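Local coordinates for protein GTN Reductase (Agrobacterium tumefaciens, PDB 5N6G) that probably acts as an FMN-dependent ene-reductase of the Old Yellow Enzyme family, reducing carbon-carbon double bonds with electrons from NADH or NADPH, at residues Ala179-Leu184 with Pro233-Asn238; Phe188-Thr193 with Pro247-Val252. One frame throughout, in Å; residues are numbered along the deposited sequence. Where two conformers were deposited one is given.

Both contacts link the chain that follows strand 174-178 to the chain that follows strand 227-231, two adjacent strands of the eight-stranded parallel TIM barrel. The segments alternate along the chain: 179-184, 188-193, 233-238, 247-252. Interaction 1 pairs the loops directly after these strands. It lies beside the flavin and the bound acid, about 10 Å from the centre of the chain. Interaction 2 pairs the end of helix 184-189 with helix 245-256, about 17 Å from that centre. The two contact centres are about 11 Å apart, and Pro233 touches both Lys190 and Tyr249. These two parts of the chain therefore meet twice, once at the active site and once farther out among the helices.

Interaction 1: Ala179-Leu184 with Pro233-Asn238; sequences AANGYL and PVTPAN. With 8OZ (2-Phenylacrylic acid), chain C; FMN (flavin mononucleotide), chain B.
Asn238 places CG beside its own backbone N (chi1 -67°), and this swings its amide across to the loop of Asn181. Asn181 adopts a similar first torsion (chi1 -60°), which turns its amide instead to the bound 2-phenylacrylic acid. Asn238 ND2 donates to Asn181 O at 2.9 Å. The bond is nearly straight, 170° at the hydrogen, and the acceptor lies in the plane of the Asn238 amide. The same ND2 is 3.2 Å from Tyr183 OH, a hydroxyl that is hydrogen-bonded to Tyr65.

Ala237 CB packs 4.1 Å from Asn181 CB. Thr235 crosses Asn181 at about a right angle, with its CG2 methyl 3.8 Å from Asn181 OD1. Thr271 binds that OD1 and also Thr235 OG1, so one hydroxyl ties the two loops together. A water donates to both Gly182 O and Asn238 O.

The loops follow neighbouring barrel strands, and Asn181 and Tyr183 line the acid pocket beside the flavin. Asn181 ND2 donates to the carboxylate oxygen O at 2.8 Å. His178 also binds the acid, consistent with the ligand-binding His/Asn pair of Old Yellow Enzymes. The carboxylate sits at the edge of the Tyr183 ring. Asn181 thus works in two directions: its backbone carbonyl is held by Asn238, and its side-chain amide gives an N-H to the carboxylate.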
ATOM      1  N   ALA A 179       3.600   3.690   2.302  1.00 12.13           N
ATOM      2  CA  ALA A 179       4.166   4.463   3.398  1.00 12.69           C
ATOM      3  C   ALA A 179       3.259   4.379   4.612  1.00 14.01           C
ATOM      4  O   ALA A 179       3.147   5.332   5.396  1.00 16.20           O
ATOM      5  CB  ALA A 179       4.393   5.914   2.994  1.00 15.43           C
ATOM      6  N   ALA A 180       2.641   3.218   4.790  1.00 13.25           N
ATOM      7  CA  ALA A 180       1.588   3.000   5.751  1.00 12.21           C
ATOM      8  C   ALA A 180       1.883   1.749   6.590  1.00 14.22           C
ATOM      9  O   ALA A 180       2.900   1.073   6.420  1.00 13.89           O
ATOM     10  CB  ALA A 180       0.225   2.882   5.036  1.00 14.20           C
ATOM     11  N   ASN A 181       1.003   1.514   7.548  1.00 13.14           N
ATOM     12  CA  ASN A 181       0.877   0.273   8.315  1.00 14.31           C
ATOM     13  C   ASN A 181       2.182  -0.218   8.936  1.00 16.48           C
ATOM     14  O   ASN A 181       2.409  -1.421   9.054  1.00 15.35           O
ATOM     15  CB  ASN A 181       0.249  -0.815   7.459  1.00 13.73           C
ATOM     16  CG  ASN A 181      -1.127  -0.422   6.986  1.00 18.14           C
ATOM     17  OD1 ASN A 181      -1.826   0.337   7.659  1.00 17.88           O
ATOM     18  ND2 ASN A 181      -1.527  -0.924   5.843  1.00 16.55           N
ATOM     19  N   GLY A 182       2.979   0.707   9.456  1.00 14.13           N
ATOM     20  CA  GLY A 182       4.135   0.308  10.259  1.00 13.54           C
ATOM     21  C   GLY A 182       5.317  -0.255   9.503  1.00 13.41           C
ATOM     22  O   GLY A 182       6.187  -0.850  10.139  1.00 13.14           O
ATOM     23  N   TYR A 183       5.371  -0.116   8.184  1.00 12.59           N
ATOM     24  CA  TYR A 183       6.488  -0.645   7.412  1.00 12.47           C
ATOM     25  C   TYR A 183       7.609   0.395   7.345  1.00 12.04           C
ATOM     26  O   TYR A 183       7.664   1.312   8.164  1.00 12.21           O
ATOM     27  CB  TYR A 183       5.984  -1.164   6.070  1.00 11.97           C
ATOM     28  CG  TYR A 183       5.089  -2.375   6.312  1.00 11.89           C
ATOM     29  CD1 TYR A 183       5.610  -3.549   6.819  1.00 11.42           C
ATOM     30  CD2 TYR A 183       3.718  -2.323   6.083  1.00 13.45           C
ATOM     31  CE1 TYR A 183       4.807  -4.666   7.047  1.00 13.71           C
ATOM     32  CE2 TYR A 183       2.905  -3.435   6.334  1.00 14.92           C
ATOM     33  CZ  TYR A 183       3.462  -4.596   6.796  1.00 13.39           C
ATOM     34  OH  TYR A 183       2.682  -5.699   7.039  1.00 18.12           O
ATOM     35  N   LEU A 184       8.579   0.206   6.452  1.00 12.55           N
ATOM     36  CA  LEU A 184       9.853   0.930   6.589  1.00 11.43           C
ATOM     37  C   LEU A 184       9.659   2.443   6.652  1.00  9.95           C
ATOM     38  O   LEU A 184      10.268   3.109   7.495  1.00 11.86           O
ATOM     39  CB  LEU A 184      10.801   0.582   5.448  1.00 12.72           C
ATOM     40  CG  LEU A 184      12.181   1.262   5.538  1.00 13.30           C
ATOM     41  CD1 LEU A 184      12.965   0.749   6.726  1.00 16.39           C
ATOM     42  CD2 LEU A 184      12.974   1.080   4.226  1.00 16.07           C
ATOM     43  N   PRO A 233      -2.233   7.618   9.308  1.00 14.50           N
ATOM     44  CA  PRO A 233      -1.708   8.441  10.418  1.00 16.35           C
ATOM     45  C   PRO A 233      -1.805   7.827  11.806  1.00 17.69           C
ATOM     46  O   PRO A 233      -0.952   8.131  12.651  1.00 20.01           O
ATOM     47  CB  PRO A 233      -2.564   9.716  10.329  1.00 17.76           C
ATOM     48  CG  PRO A 233      -2.974   9.805   8.908  1.00 23.76           C
ATOM     49  CD  PRO A 233      -3.102   8.394   8.405  1.00 17.95           C
ATOM     50  N   VAL A 234      -2.811   7.009  12.110  1.00 15.13           N
ATOM     51  CA  VAL A 234      -3.013   6.579  13.488  1.00 15.44           C
ATOM     52  C   VAL A 234      -2.964   5.079  13.669  1.00 19.93           C
ATOM     53  O   VAL A 234      -3.183   4.601  14.781  1.00 18.64           O
ATOM     54  CB  VAL A 234      -4.341   7.121  14.063  1.00 16.21           C
ATOM     55  CG1 VAL A 234      -4.370   8.640  14.032  1.00 23.31           C
ATOM     56  CG2 VAL A 234      -5.532   6.567  13.320  1.00 17.83           C
ATOM     57  N   THR A 235      -2.685   4.324  12.640  1.00 16.11           N
ATOM     58  CA  THR A 235      -2.886   2.897  12.753  1.00 15.51           C
ATOM     59  C   THR A 235      -1.889   2.269  13.727  1.00 17.27           C
ATOM     60  O   THR A 235      -0.720   2.653  13.751  1.00 18.84           O
ATOM     61  CB  THR A 235      -2.764   2.226  11.404  1.00 17.74           C
ATOM     62  OG1 THR A 235      -3.101   0.847  11.585  1.00 17.00           O
ATOM     63  CG2 THR A 235      -1.374   2.341  10.852  1.00 21.18           C
ATOM     64  N   PRO A 236      -2.319   1.289  14.516  1.00 17.16           N
ATOM     65  CA  PRO A 236      -1.400   0.578  15.413  1.00 20.11           C
ATOM     66  C   PRO A 236      -0.744  -0.642  14.783  1.00 18.49           C
ATOM     67  O   PRO A 236      -0.095  -1.426  15.488  1.00 19.00           O
ATOM     68  CB  PRO A 236      -2.337   0.164  16.535  1.00 17.76           C
ATOM     69  CG  PRO A 236      -3.630  -0.133  15.847  1.00 18.58           C
ATOM     70  CD  PRO A 236      -3.710   0.841  14.705  1.00 17.64           C
ATOM     71  N   ALA A 237      -0.934  -0.830  13.494  1.00 14.41           N
ATOM     72  CA  ALA A 237      -0.392  -1.991  12.803  1.00 16.07           C
ATOM     73  C   ALA A 237       1.099  -2.159  13.071  1.00 17.48           C
ATOM     74  O   ALA A 237       1.873  -1.203  13.041  1.00 15.95           O
ATOM     75  CB  ALA A 237      -0.630  -1.836  11.299  1.00 19.49           C
ATOM     76  N   ASN A 238       1.504  -3.413  13.264  1.00 13.80           N
ATOM     77  CA  ASN A 238       2.912  -3.780  13.358  1.00 15.53           C
ATOM     78  C   ASN A 238       3.631  -3.018  14.472  1.00 13.68           C
ATOM     79  O   ASN A 238       4.810  -2.656  14.359  1.00 14.96           O
ATOM     80  CB  ASN A 238       3.586  -3.630  11.999  1.00 16.31           C
ATOM     81  CG  ASN A 238       3.031  -4.645  11.008  1.00 13.17           C
ATOM     82  OD1 ASN A 238       3.004  -5.845  11.312  1.00 18.65           O
ATOM     83  ND2 ASN A 238       2.481  -4.172   9.897  1.00 15.97           N
TER
HETATM   84  C4  8OZ C 402      -2.034  -8.173   5.973  1.00 24.17           C
HETATM   85  C5  8OZ C 402      -1.149  -9.225   6.012  1.00 23.42           C
HETATM   86  C6  8OZ C 402       0.161  -9.028   5.636  1.00 28.31           C
HETATM   87  C7  8OZ C 402       0.584  -7.784   5.203  1.00 21.93           C
HETATM   88  C8  8OZ C 402      -0.296  -4.151   5.262  1.00 18.48           C
HETATM   89  C   8OZ C 402       0.883  -5.366   3.485  1.00 19.81           C
HETATM   90  O   8OZ C 402      -0.099  -3.076   4.747  1.00 17.49           O
HETATM   91  C1  8OZ C 402       0.121  -5.413   4.568  1.00 19.64           C
HETATM   92  C2  8OZ C 402      -0.305  -6.720   5.142  1.00 25.46           C
HETATM   93  C3  8OZ C 402      -1.621  -6.923   5.547  1.00 27.12           C
HETATM   94  O1  8OZ C 402      -0.854  -4.274   6.442  1.00 23.76           O
HETATM   95  N1  FMN B 401      -2.860  -2.725   3.173  1.00 13.95           N
HETATM   96  C2  FMN B 401      -1.782  -2.357   2.407  1.00 14.56           C
HETATM   97  O2  FMN B 401      -1.406  -1.166   2.327  1.00 13.88           O
HETATM   98  N3  FMN B 401      -1.110  -3.316   1.680  1.00 13.78           N
HETATM   99  C4  FMN B 401      -1.390  -4.670   1.671  1.00 18.21           C
HETATM  100  O4  FMN B 401      -0.754  -5.438   0.949  1.00 15.09           O
HETATM  101  C4A FMN B 401      -2.507  -5.053   2.505  1.00 15.82           C
HETATM  102  N5  FMN B 401      -2.859  -6.314   2.527  1.00 17.57           N
HETATM  103  C5A FMN B 401      -4.025  -6.642   3.198  1.00 14.45           C
HETATM  104  C6  FMN B 401      -4.476  -7.955   3.135  1.00 13.65           C
HETATM  105  C7  FMN B 401      -5.695  -8.316   3.691  1.00 16.15           C
HETATM  106  C7M FMN B 401      -6.156  -9.747   3.567  1.00 17.99           C
HETATM  107  C8  FMN B 401      -6.481  -7.355   4.335  1.00 14.99           C
HETATM  108  C8M FMN B 401      -7.835  -7.699   4.893  1.00 15.24           C
HETATM  109  C9  FMN B 401      -6.025  -6.042   4.424  1.00 13.99           C
HETATM  110  C9A FMN B 401      -4.806  -5.681   3.850  1.00 12.77           C
HETATM  111  N10 FMN B 401      -4.371  -4.339   3.823  1.00 13.01           N
HETATM  112  C10 FMN B 401      -3.211  -3.996   3.185  1.00 16.36           C
HETATM  113  C1' FMN B 401      -5.280  -3.300   4.330  1.00 13.76           C
HETATM  114  C2' FMN B 401      -6.368  -2.986   3.311  1.00 13.24           C
HETATM  115  O2' FMN B 401      -5.803  -2.390   2.137  1.00 14.00           O
HETATM  116  C3' FMN B 401      -7.455  -2.060   3.858  1.00 13.06           C
HETATM  117  O3' FMN B 401      -6.859  -0.862   4.350  1.00 17.08           O
HETATM  118  C4' FMN B 401      -8.282  -2.684   4.981  1.00 13.82           C
HETATM  119  O4' FMN B 401      -8.787  -3.958   4.573  1.00 16.59           O
HETATM  120  C5' FMN B 401      -9.407  -1.775   5.440  1.00 15.21           C
HETATM  121  O5' FMN B 401     -10.338  -1.543   4.363  1.00 15.69           O
HETATM  122  P   FMN B 401     -11.794  -2.251   4.237  1.00 18.04           P
HETATM  123  O1P FMN B 401     -12.570  -1.797   5.455  1.00 19.42           O
HETATM  124  O2P FMN B 401     -11.521  -3.745   4.288  1.00 18.55           O
HETATM  125  O3P FMN B 401     -12.332  -1.767   2.941  1.00 17.50           O
HETATM  126  O   HOH W   1       6.656  -1.406  12.766  1.00 14.11           O

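Interaction 2: Phe188-Thr193 with Pro247-Val252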
ATOM      1  N   PHE A 188      10.498   5.164   9.950  1.00 11.04           N
ATOM      2  CA  PHE A 188      11.222   6.434  10.009  1.00 12.87           C
ATOM      3  C   PHE A 188      10.323   7.571  10.482  1.00 15.30           C
ATOM      4  O   PHE A 188      10.769   8.451  11.236  1.00 14.19           O
ATOM      5  CB  PHE A 188      11.772   6.791   8.632  1.00 13.01           C
ATOM      6  CG  PHE A 188      13.106   6.173   8.279  1.00 12.20           C
ATOM      7  CD1 PHE A 188      13.177   4.951   7.635  1.00 12.70           C
ATOM      8  CD2 PHE A 188      14.294   6.827   8.573  1.00 12.71           C
ATOM      9  CE1 PHE A 188      14.397   4.400   7.314  1.00 13.93           C
ATOM     10  CE2 PHE A 188      15.526   6.295   8.225  1.00 14.81           C
ATOM     11  CZ  PHE A 188      15.580   5.082   7.598  1.00 14.63           C
ATOM     12  N   LEU A 189       9.063   7.582  10.047  1.00 14.03           N
ATOM     13  CA  LEU A 189       8.167   8.706  10.339  0.52 14.63           C
ATOM     14  C   LEU A 189       7.784   8.777  11.808  1.00 16.15           C
ATOM     15  O   LEU A 189       7.744   9.866  12.396  1.00 14.31           O
ATOM     16  CB  LEU A 189       6.868   8.581   9.546  0.52 14.01           C
ATOM     17  CG  LEU A 189       6.809   8.849   8.057  0.52 14.18           C
ATOM     18  CD1 LEU A 189       5.409   8.512   7.577  0.52 14.97           C
ATOM     19  CD2 LEU A 189       7.139  10.290   7.784  0.52 21.58           C
ATOM     20  N   LYS A 190       7.444   7.643  12.412  1.00 13.71           N
ATOM     21  CA  LYS A 190       6.809   7.637  13.732  1.00 12.08           C
ATOM     22  C   LYS A 190       7.821   7.514  14.878  1.00 16.27           C
ATOM     23  O   LYS A 190       8.892   6.912  14.756  1.00 17.07           O
ATOM     24  CB  LYS A 190       5.734   6.549  13.796  1.00 12.91           C
ATOM     25  CG  LYS A 190       4.586   6.842  12.838  1.00 15.61           C
ATOM     26  CD  LYS A 190       3.428   5.893  12.950  1.00 16.12           C
ATOM     27  CE  LYS A 190       2.296   6.322  12.020  1.00 19.89           C
ATOM     28  NZ  LYS A 190       1.201   5.313  11.884  1.00 24.35           N
ATOM     29  N   SER A 191       7.449   8.070  16.023  1.00 17.23           N
ATOM     30  CA  SER A 191       8.409   8.258  17.106  0.58 17.35           C
ATOM     31  C   SER A 191       8.857   6.944  17.740  1.00 19.20           C
ATOM     32  O   SER A 191      10.001   6.835  18.189  1.00 19.79           O
ATOM     33  CB  SER A 191       7.801   9.159  18.184  0.58 20.20           C
ATOM     34  OG  SER A 191       7.513  10.442  17.672  0.58 29.07           O
ATOM     35  N   SER A 192       7.969   5.945  17.843  1.00 15.92           N
ATOM     36  CA  SER A 192       8.328   4.765  18.630  1.00 14.53           C
ATOM     37  C   SER A 192       9.408   3.929  17.967  1.00 17.39           C
ATOM     38  O   SER A 192      10.099   3.167  18.653  1.00 20.89           O
ATOM     39  CB  SER A 192       7.109   3.872  18.909  1.00 14.08           C
ATOM     40  OG  SER A 192       6.624   3.217  17.753  1.00 15.68           O
ATOM     41  N   THR A 193       9.562   4.056  16.664  1.00 14.63           N
ATOM     42  CA  THR A 193      10.460   3.238  15.887  1.00 15.47           C
ATOM     43  C   THR A 193      11.741   3.964  15.502  1.00 14.66           C
ATOM     44  O   THR A 193      12.686   3.325  15.014  1.00 16.82           O
ATOM     45  CB  THR A 193       9.741   2.763  14.618  1.00 15.82           C
ATOM     46  OG1 THR A 193       8.888   3.809  14.119  1.00 14.94           O
ATOM     47  CG2 THR A 193       8.872   1.534  14.932  1.00 17.09           C
ATOM     48  N   PRO A 247       0.707  17.223  13.740  1.00 14.75           N
ATOM     49  CA  PRO A 247       1.749  18.084  13.146  1.00 15.16           C
ATOM     50  C   PRO A 247       2.652  17.329  12.198  1.00 16.86           C
ATOM     51  O   PRO A 247       3.123  17.900  11.202  1.00 16.61           O
ATOM     52  CB  PRO A 247       2.511  18.636  14.367  1.00 18.29           C
ATOM     53  CG  PRO A 247       2.093  17.792  15.517  1.00 24.28           C
ATOM     54  CD  PRO A 247       0.731  17.241  15.215  1.00 17.26           C
ATOM     55  N   LEU A 248       2.896  16.047  12.492  1.00 16.04           N
ATOM     56  CA  LEU A 248       3.750  15.214  11.666  1.00 15.48           C
ATOM     57  C   LEU A 248       3.143  15.022  10.295  1.00 12.57           C
ATOM     58  O   LEU A 248       3.790  15.287   9.265  1.00 15.17           O
ATOM     59  CB  LEU A 248       3.913  13.859  12.346  1.00 13.91           C
ATOM     60  CG  LEU A 248       4.725  12.772  11.647  1.00 15.33           C
ATOM     61  CD1 LEU A 248       6.186  13.175  11.459  1.00 19.38           C
ATOM     62  CD2 LEU A 248       4.574  11.474  12.445  1.00 18.45           C
ATOM     63  N   TYR A 249       1.901  14.540  10.274  1.00 15.04           N
ATOM     64  CA  TYR A 249       1.250  14.197   9.017  1.00 12.80           C
ATOM     65  C   TYR A 249       0.788  15.431   8.251  1.00 15.07           C
ATOM     66  O   TYR A 249       0.836  15.430   7.019  1.00 13.72           O
ATOM     67  CB  TYR A 249       0.104  13.226   9.289  1.00 13.83           C
ATOM     68  CG  TYR A 249       0.624  11.818   9.311  1.00 16.32           C
ATOM     69  CD1 TYR A 249       0.716  11.070   8.135  1.00 16.91           C
ATOM     70  CD2 TYR A 249       1.106  11.263  10.484  1.00 15.25           C
ATOM     71  CE1 TYR A 249       1.213   9.788   8.148  1.00 14.66           C
ATOM     72  CE2 TYR A 249       1.629   9.995  10.505  1.00 14.72           C
ATOM     73  CZ  TYR A 249       1.683   9.262   9.341  1.00 15.35           C
ATOM     74  OH  TYR A 249       2.212   8.006   9.402  1.00 16.42           O
ATOM     75  N   ASN A 250       0.395  16.504   8.939  1.00 13.58           N
ATOM     76  CA  ASN A 250       0.113  17.739   8.222  1.00 13.23           C
ATOM     77  C   ASN A 250       1.363  18.236   7.522  1.00 15.46           C
ATOM     78  O   ASN A 250       1.291  18.682   6.380  1.00 16.11           O
ATOM     79  CB  ASN A 250      -0.455  18.795   9.162  1.00 13.85           C
ATOM     80  CG  ASN A 250      -1.959  18.595   9.450  1.00 16.46           C
ATOM     81  OD1 ASN A 250      -2.516  17.494   9.281  1.00 16.18           O
ATOM     82  ND2 ASN A 250      -2.608  19.662   9.899  1.00 22.83           N
ATOM     83  N   TYR A 251       2.525  18.134   8.171  1.00 13.20           N
ATOM     84  CA  TYR A 251       3.773  18.522   7.516  1.00 13.67           C
ATOM     85  C   TYR A 251       4.032  17.653   6.295  1.00 13.59           C
ATOM     86  O   TYR A 251       4.393  18.159   5.228  1.00 13.98           O
ATOM     87  CB  TYR A 251       4.949  18.428   8.491  1.00 15.73           C
ATOM     88  CG  TYR A 251       6.287  18.643   7.816  1.00 13.38           C
ATOM     89  CD1 TYR A 251       6.786  19.916   7.624  1.00 16.49           C
ATOM     90  CD2 TYR A 251       7.031  17.571   7.365  1.00 16.36           C
ATOM     91  CE1 TYR A 251       8.001  20.109   6.982  1.00 18.33           C
ATOM     92  CE2 TYR A 251       8.214  17.748   6.724  1.00 15.97           C
ATOM     93  CZ  TYR A 251       8.705  19.016   6.536  1.00 15.88           C
ATOM     94  OH  TYR A 251       9.920  19.227   5.887  1.00 21.14           O
ATOM     95  N   VAL A 252       3.872  16.338   6.441  1.00 13.49           N
ATOM     96  CA  VAL A 252       4.131  15.420   5.331  1.00 12.69           C
ATOM     97  C   VAL A 252       3.297  15.811   4.120  1.00 15.27           C
ATOM     98  O   VAL A 252       3.821  15.945   3.006  1.00 13.46           O
ATOM     99  CB  VAL A 252       3.861  13.967   5.756  1.00 14.67           C
ATOM    100  CG1 VAL A 252       3.769  13.052   4.547  1.00 16.62           C
ATOM    101  CG2 VAL A 252       4.990  13.511   6.691  1.00 15.62           C
TER
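The Tyr249 ring meets Lys190 CE at its edge, near the ring plane. One ring face is covered by Pro233, whose CA lies 3.7 Å from Tyr249 CZ. Phe289 of helix 286-295 also touches the Tyr249 side chain.

The edge contact is close: Lys190 CE is 3.1 Å from Tyr249 OH. The lysine crosses the tyrosine at about a right angle. Beyond CG its chain is fully extended, with chi2 to chi4 near 180°, and this carries CE past the hydroxyl. Lys190 NZ lies 3.8 Å from Tyr249 OH, but its stronger partners are elsewhere. It makes a salt bridge with Glu186 and a hydrogen bond to Ser232 O.

Leu189 was deposited in two conformers, so its methyl contacts are less certain. In the one described, CD1 approaches Tyr249 OH at 3.7 Å and CD2 meets Val252 CG2 at 4.0 Å. Leu248 takes CG opposite its backbone N (chi1 178°) and brings CD2 to 3.6 Å from Leu189 O. Arg207, on helix 204-222, donates a hydrogen bond to that carbonyl.

Lys190 is the first residue to leave helical geometry. This is plain structural packing in the outer layer of the TIM barrel, where the end of helix 184-189 meets helix 245-256. The Lys190 side chain is about 12 Å from the flavin. No hydrogen bond joins the two segments. The join rests on van der Waals packing, with carbon atoms set against the Tyr249 hydroxyl and the Leu189 carbonyl, beside the Leu189-Val252 methyl contact. The salt bridge to Glu186 would offset the charge of Lys190. That charge would be expected to polarise CE, which may make its C-H groups tolerable neighbours for the phenol oxygen.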